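Local coordinates for protein transcription factor SPN1 (Saccharomyces cerevisiae, PDB 3NFQ) that regulates transcription by RNA polymerase II and interacts with the elongation factors Spt5 and Spt6, here represented by its conserved central helical domain, at residues V111-E114 and H115-S119; L77-S80 and V81-W84. All blocks are in the same frame, centred on the assembly; numbering follows the deposited sequence.

Contact 1 of 2, residues V111-E114 and H115-S119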
ATOM      1  N   VAL A 111      -1.065   9.406   9.371  1.00 25.27           N
ATOM      2  CA  VAL A 111      -0.335   9.934   8.205  1.00 23.95           C
ATOM      3  C   VAL A 111      -0.371  11.470   8.094  1.00 26.60           C
ATOM      4  O   VAL A 111      -1.416  12.096   8.263  1.00 26.56           O
ATOM      5  CB  VAL A 111      -0.916   9.303   6.936  1.00 24.01           C
ATOM      6  CG1 VAL A 111      -0.179   9.774   5.688  1.00 21.97           C
ATOM      7  CG2 VAL A 111      -0.876   7.776   7.068  1.00 19.92           C
ATOM      8  N   LYS A 112       0.757  12.060   7.726  1.00 27.98           N
ATOM      9  CA  LYS A 112       0.844  13.506   7.514  1.00 29.54           C
ATOM     10  C   LYS A 112       1.324  13.803   6.099  1.00 29.22           C
ATOM     11  O   LYS A 112       1.775  12.919   5.370  1.00 27.06           O
ATOM     12  CB  LYS A 112       1.822  14.136   8.512  1.00 30.36           C
ATOM     13  CG  LYS A 112       1.542  13.862   9.981  1.00 33.38           C
ATOM     14  CD  LYS A 112       0.117  14.297  10.348  1.00 40.91           C
ATOM     15  CE  LYS A 112      -0.176  14.126  11.834  1.00 44.00           C
ATOM     16  NZ  LYS A 112      -1.533  14.660  12.061  1.00 47.64           N
ATOM     17  N   THR A 113       1.246  15.070   5.713  1.00 30.11           N
ATOM     18  CA  THR A 113       1.661  15.472   4.390  1.00 31.15           C
ATOM     19  C   THR A 113       3.097  15.003   4.067  1.00 30.45           C
ATOM     20  O   THR A 113       3.350  14.528   2.974  1.00 29.79           O
ATOM     21  CB  THR A 113       1.487  16.996   4.195  1.00 32.32           C
ATOM     22  OG1 THR A 113       0.082  17.318   4.174  1.00 33.49           O
ATOM     23  CG2 THR A 113       2.108  17.450   2.862  1.00 33.51           C
ATOM     24  N   GLU A 114       4.016  15.096   5.017  1.00 30.32           N
ATOM     25  CA  GLU A 114       5.403  14.716   4.722  1.00 30.71           C
ATOM     26  C   GLU A 114       5.563  13.236   4.341  1.00 29.74           C
ATOM     27  O   GLU A 114       6.399  12.885   3.490  1.00 28.84           O
ATOM     28  CB  GLU A 114       6.361  15.069   5.862  1.00 31.54           C
ATOM     29  CG  GLU A 114       5.985  14.526   7.220  1.00 36.20           C
ATOM     30  CD  GLU A 114       5.189  15.533   8.083  1.00 43.38           C
ATOM     31  OE1 GLU A 114       4.457  16.415   7.509  1.00 44.88           O
ATOM     32  OE2 GLU A 114       5.307  15.417   9.340  1.00 44.44           O
ATOM     33  N   HIS A 115       4.779  12.372   4.982  1.00 27.03           N
ATOM     34  CA  HIS A 115       4.790  10.954   4.617  1.00 26.29           C
ATOM     35  C   HIS A 115       4.214  10.714   3.247  1.00 25.77           C
ATOM     36  O   HIS A 115       4.737   9.884   2.519  1.00 26.28           O
ATOM     37  CB  HIS A 115       4.034  10.128   5.629  1.00 25.47           C
ATOM     38  CG  HIS A 115       4.327  10.495   7.047  1.00 27.84           C
ATOM     39  ND1 HIS A 115       5.542  10.241   7.656  1.00 29.23           N
ATOM     40  CD2 HIS A 115       3.544  11.059   7.993  1.00 28.45           C
ATOM     41  CE1 HIS A 115       5.494  10.648   8.911  1.00 26.58           C
ATOM     42  NE2 HIS A 115       4.290  11.140   9.142  1.00 30.45           N
ATOM     43  N   LEU A 116       3.132  11.407   2.900  1.00 25.30           N
ATOM     44  CA  LEU A 116       2.556  11.288   1.552  1.00 27.24           C
ATOM     45  C   LEU A 116       3.572  11.673   0.464  1.00 28.33           C
ATOM     46  O   LEU A 116       3.628  11.058  -0.603  1.00 28.47           O
ATOM     47  CB  LEU A 116       1.305  12.160   1.419  1.00 26.74           C
ATOM     48  CG  LEU A 116       0.174  11.766   2.366  1.00 26.32           C
ATOM     49  CD1 LEU A 116      -0.954  12.795   2.351  1.00 24.26           C
ATOM     50  CD2 LEU A 116      -0.333  10.408   1.991  1.00 23.12           C
ATOM     51  N   LYS A 117       4.337  12.725   0.732  1.00 29.29           N
ATOM     52  CA  LYS A 117       5.313  13.221  -0.229  1.00 30.17           C
ATOM     53  C   LYS A 117       6.428  12.217  -0.393  1.00 29.14           C
ATOM     54  O   LYS A 117       6.798  11.867  -1.502  1.00 30.11           O
ATOM     55  CB  LYS A 117       5.912  14.547   0.240  1.00 31.90           C
ATOM     56  CG  LYS A 117       4.939  15.715   0.184  1.00 37.09           C
ATOM     57  CD  LYS A 117       4.536  16.074  -1.235  1.00 45.10           C
ATOM     58  CE  LYS A 117       3.818  17.425  -1.266  1.00 50.56           C
ATOM     59  NZ  LYS A 117       3.075  17.539  -2.576  1.00 54.55           N
ATOM     60  N   GLU A 118       6.911  11.700   0.715  1.00 26.78           N
ATOM     61  CA  GLU A 118       8.088  10.879   0.716  1.00 26.43           C
ATOM     62  C   GLU A 118       7.795   9.467   0.133  1.00 24.17           C
ATOM     63  O   GLU A 118       8.639   8.823  -0.508  1.00 22.25           O
ATOM     64  CB  GLU A 118       8.505  10.822   2.174  1.00 28.22           C
ATOM     65  CG  GLU A 118       9.625   9.910   2.522  1.00 35.74           C
ATOM     66  CD  GLU A 118       9.758   9.807   4.024  1.00 44.14           C
ATOM     67  OE1 GLU A 118       8.840  10.334   4.725  1.00 45.69           O
ATOM     68  OE2 GLU A 118      10.760   9.196   4.498  1.00 47.32           O
ATOM     69  N   SER A 119       6.562   9.024   0.312  1.00 21.66           N
ATOM     70  CA  SER A 119       6.167   7.695  -0.126  1.00 19.43           C
ATOM     71  C   SER A 119       5.546   7.683  -1.503  1.00 19.58           C
ATOM     72  O   SER A 119       5.427   6.627  -2.114  1.00 19.14           O
ATOM     73  CB  SER A 119       5.176   7.150   0.904  1.00 17.38           C
ATOM     74  OG  SER A 119       3.986   7.910   0.896  1.00 15.48           O
TER
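In the first turn of helix 113-119 the ring of H115 lies against K112, the N-cap residue. CD2 of that ring lies 3.0 Å from K112 N, which sits at the ring edge in the ring plane. The K112 side chain runs beside the imidazole in the same direction, and its CB is 3.6 Å from H115 CD2. E114 CG lies over one ring face in a CH-pi contact, 4.2 Å from the ring centroid and 3° off the normal. A chi1 of 54° sets E114 CG between its own backbone N and carbonyl carbon, and this swings the chain over the imidazole. With an alanine in place of H115, E114 CG is likely to lose the flat surface under it, and K112 CB its neighbour. This short helix belongs to the TFIIS N-terminal-like helical bundle. Its backbone starts with L116 N bonded to K112 O at 3.2 Å, and H115 N adds a weak bond to the same oxygen. On the buried side V111 CG1 meets L116 CD2 at 3.8 Å, the two side chains crossing at about a right angle. Both also touch W149 of helix 136-149. At the C-terminal end H115 O takes two donors from opposite faces of its carbonyl plane: S119 N at 3.0 Å and S119 OG at 2.7 Å.

Contact 2 of 2, residues L77-S80 and V81-W84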
ATOM      1  N   LEU A  77       7.668   2.838   5.172  1.00 19.76           N
ATOM      2  CA  LEU A  77       6.938   1.679   4.739  1.00 19.89           C
ATOM      3  C   LEU A  77       5.760   2.047   3.809  1.00 18.56           C
ATOM      4  O   LEU A  77       5.360   1.273   2.943  1.00 18.97           O
ATOM      5  CB  LEU A  77       6.438   0.908   5.947  1.00 19.37           C
ATOM      6  CG  LEU A  77       5.776  -0.455   5.688  1.00 21.72           C
ATOM      7  CD1 LEU A  77       6.713  -1.469   5.043  1.00 20.74           C
ATOM      8  CD2 LEU A  77       5.186  -1.048   7.000  1.00 22.61           C
ATOM      9  N   LEU A  78       5.211   3.238   3.964  1.00 17.06           N
ATOM     10  CA  LEU A  78       4.110   3.657   3.058  1.00 16.50           C
ATOM     11  C   LEU A  78       4.505   3.670   1.586  1.00 14.52           C
ATOM     12  O   LEU A  78       3.687   3.591   0.700  1.00 14.37           O
ATOM     13  CB  LEU A  78       3.559   4.993   3.520  1.00 15.06           C
ATOM     14  CG  LEU A  78       2.816   5.035   4.844  1.00 18.73           C
ATOM     15  CD1 LEU A  78       2.205   6.460   5.108  1.00 18.95           C
ATOM     16  CD2 LEU A  78       1.750   3.958   4.802  1.00 17.31           C
ATOM     17  N   GLN A  79       5.800   3.725   1.318  1.00 16.50           N
ATOM     18  CA  GLN A  79       6.253   3.617  -0.071  1.00 15.59           C
ATOM     19  C   GLN A  79       5.872   2.284  -0.668  1.00 15.67           C
ATOM     20  O   GLN A  79       5.460   2.184  -1.808  1.00 15.22           O
ATOM     21  CB  GLN A  79       7.781   3.752  -0.152  1.00 15.73           C
ATOM     22  CG  GLN A  79       8.187   4.100  -1.608  1.00 19.60           C
ATOM     23  CD  GLN A  79       9.686   4.234  -1.723  1.00 24.64           C
ATOM     24  OE1 GLN A  79      10.198   5.241  -2.235  1.00 28.10           O
ATOM     25  NE2 GLN A  79      10.391   3.250  -1.202  1.00 22.40           N
ATOM     26  N   SER A  80       6.132   1.232   0.079  1.00 15.55           N
ATOM     27  CA  SER A  80       5.745  -0.107  -0.361  1.00 16.46           C
ATOM     28  C   SER A  80       4.225  -0.293  -0.434  1.00 15.21           C
ATOM     29  O   SER A  80       3.763  -0.988  -1.309  1.00 13.65           O
ATOM     30  CB  SER A  80       6.312  -1.154   0.577  1.00 17.05           C
ATOM     31  OG  SER A  80       7.740  -1.190   0.507  1.00 19.78           O
ATOM     32  N   VAL A  81       3.483   0.300   0.499  1.00 14.13           N
ATOM     33  CA  VAL A  81       1.996   0.301   0.428  1.00 13.85           C
ATOM     34  C   VAL A  81       1.548   0.984  -0.821  1.00 12.52           C
ATOM     35  O   VAL A  81       0.693   0.497  -1.561  1.00 12.98           O
ATOM     36  CB  VAL A  81       1.366   0.979   1.672  1.00 13.96           C
ATOM     37  CG1 VAL A  81      -0.194   1.125   1.519  1.00 13.46           C
ATOM     38  CG2 VAL A  81       1.762   0.202   2.917  1.00 12.77           C
ATOM     39  N   ARG A  82       2.188   2.100  -1.134  1.00 13.29           N
ATOM     40  CA  ARG A  82       1.841   2.799  -2.323  1.00 12.29           C
ATOM     41  C   ARG A  82       2.113   1.976  -3.551  1.00 12.55           C
ATOM     42  O   ARG A  82       1.335   2.009  -4.509  1.00 12.27           O
ATOM     43  CB  ARG A  82       2.708   4.059  -2.377  1.00 12.67           C
ATOM     44  CG  ARG A  82       2.530   4.835  -3.633  1.00 15.21           C
ATOM     45  CD  ARG A  82       3.881   5.470  -3.894  1.00 28.79           C
ATOM     46  NE  ARG A  82       4.510   4.818  -4.968  1.00 27.86           N
ATOM     47  CZ  ARG A  82       5.800   4.816  -5.299  1.00 27.87           C
ATOM     48  NH1 ARG A  82       6.784   5.402  -4.619  1.00 24.58           N
ATOM     49  NH2 ARG A  82       6.082   4.137  -6.389  1.00 27.59           N
ATOM     50  N   ILE A  83       3.232   1.248  -3.560  1.00 12.24           N
ATOM     51  CA  ILE A  83       3.531   0.387  -4.744  1.00 12.92           C
ATOM     52  C   ILE A  83       2.454  -0.706  -4.949  1.00 12.89           C
ATOM     53  O   ILE A  83       2.064  -1.025  -6.079  1.00 12.01           O
ATOM     54  CB  ILE A  83       4.922  -0.273  -4.571  1.00 15.00           C
ATOM     55  CG1 ILE A  83       5.986   0.788  -4.846  1.00 15.85           C
ATOM     56  CG2 ILE A  83       5.163  -1.405  -5.610  1.00 16.07           C
ATOM     57  CD1 ILE A  83       7.379   0.368  -4.281  1.00 21.75           C
ATOM     58  N   TRP A  84       1.982  -1.306  -3.851  1.00 12.28           N
ATOM     59  CA  TRP A  84       0.854  -2.233  -3.986  1.00 12.38           C
ATOM     60  C   TRP A  84      -0.419  -1.605  -4.561  1.00 12.71           C
ATOM     61  O   TRP A  84      -1.111  -2.240  -5.341  1.00 13.36           O
ATOM     62  CB  TRP A  84       0.548  -2.935  -2.650  1.00 12.69           C
ATOM     63  CG  TRP A  84       1.539  -3.963  -2.297  1.00 13.99           C
ATOM     64  CD1 TRP A  84       2.840  -4.040  -2.705  1.00 15.14           C
ATOM     65  CD2 TRP A  84       1.323  -5.059  -1.424  1.00 12.59           C
ATOM     66  NE1 TRP A  84       3.457  -5.110  -2.108  1.00 13.32           N
ATOM     67  CE2 TRP A  84       2.540  -5.769  -1.340  1.00 17.29           C
ATOM     68  CE3 TRP A  84       0.214  -5.531  -0.720  1.00 15.50           C
ATOM     69  CZ2 TRP A  84       2.681  -6.902  -0.600  1.00 12.84           C
ATOM     70  CZ3 TRP A  84       0.360  -6.674   0.063  1.00 12.74           C
ATOM     71  CH2 TRP A  84       1.573  -7.349   0.119  1.00 14.83           C
TER
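R82 and Q79 run side by side on helix 77-85, a largely buried helix of the TFIIS N-terminal-like bundle, with their ends pointing the same way. The touch is made by R82 NH1, 3.6 Å from Q79 CG, so the guanidinium meets the aliphatic part of the glutamine. The amide and guanidinium planes stand 84° apart. Q79 O lies over one guanidinium face, 4.0 Å above the plane and offset toward its rim. R82 reaches this place because its chain bends at chi2 and chi3 (chi3 107°), which turns the head, NH1 included, toward the Q79 side chain. The polar end is held from outside the pair: NH2 forms a salt bridge with E86, and NH1 bonds to S119 O.

On another side of the helix V81 CG2 packs against L78 CD2 at 4.2 Å. L78 continues this apolar surface to L106 of helix 96-107 and L121 of helix 121-130. I83 lays CG1 against the backbone, 3.4 Å from Q79 O, and its side chain also touches N26 of helix 10-42.

Regular i to i+4 backbone bonds hold the turns on which these side chains sit. R82 N binds L78 O at 2.8 Å, and I83 N binds Q79 O at 3.0 Å. Further out, S80 OG bonds to K22 O of the long helix 10-42. The W84 indole packs on K52, L56 and V59 of helix 51-63, and its NE1 bonds to M25 O. The W84 backbone N bonds to S80 O, and its ring atom CD1 lies 3.5 Å from that same oxygen.

In the fold
Contacts 1 and 2 lie on neighbouring helices of one all-helical domain, 113-119 and 77-85, with centres about 11 Å apart. Contact 2 is near the middle of the chain, its centre about 4 Å from the chain centre, whereas contact 1 is about 13 Å out. They meet directly. R82 NH1 of contact 2 lies 3.1 Å from S119 O of contact 1, a probable hydrogen bond. S119 CB packs 3.5 Å from Q79 N, and V111 CG2 lies 3.9 Å from L78 CD1. Thus both ends of the 111-119 segment rest on helix 77-85: V111 through apolar packing, S119 through packing and a polar link.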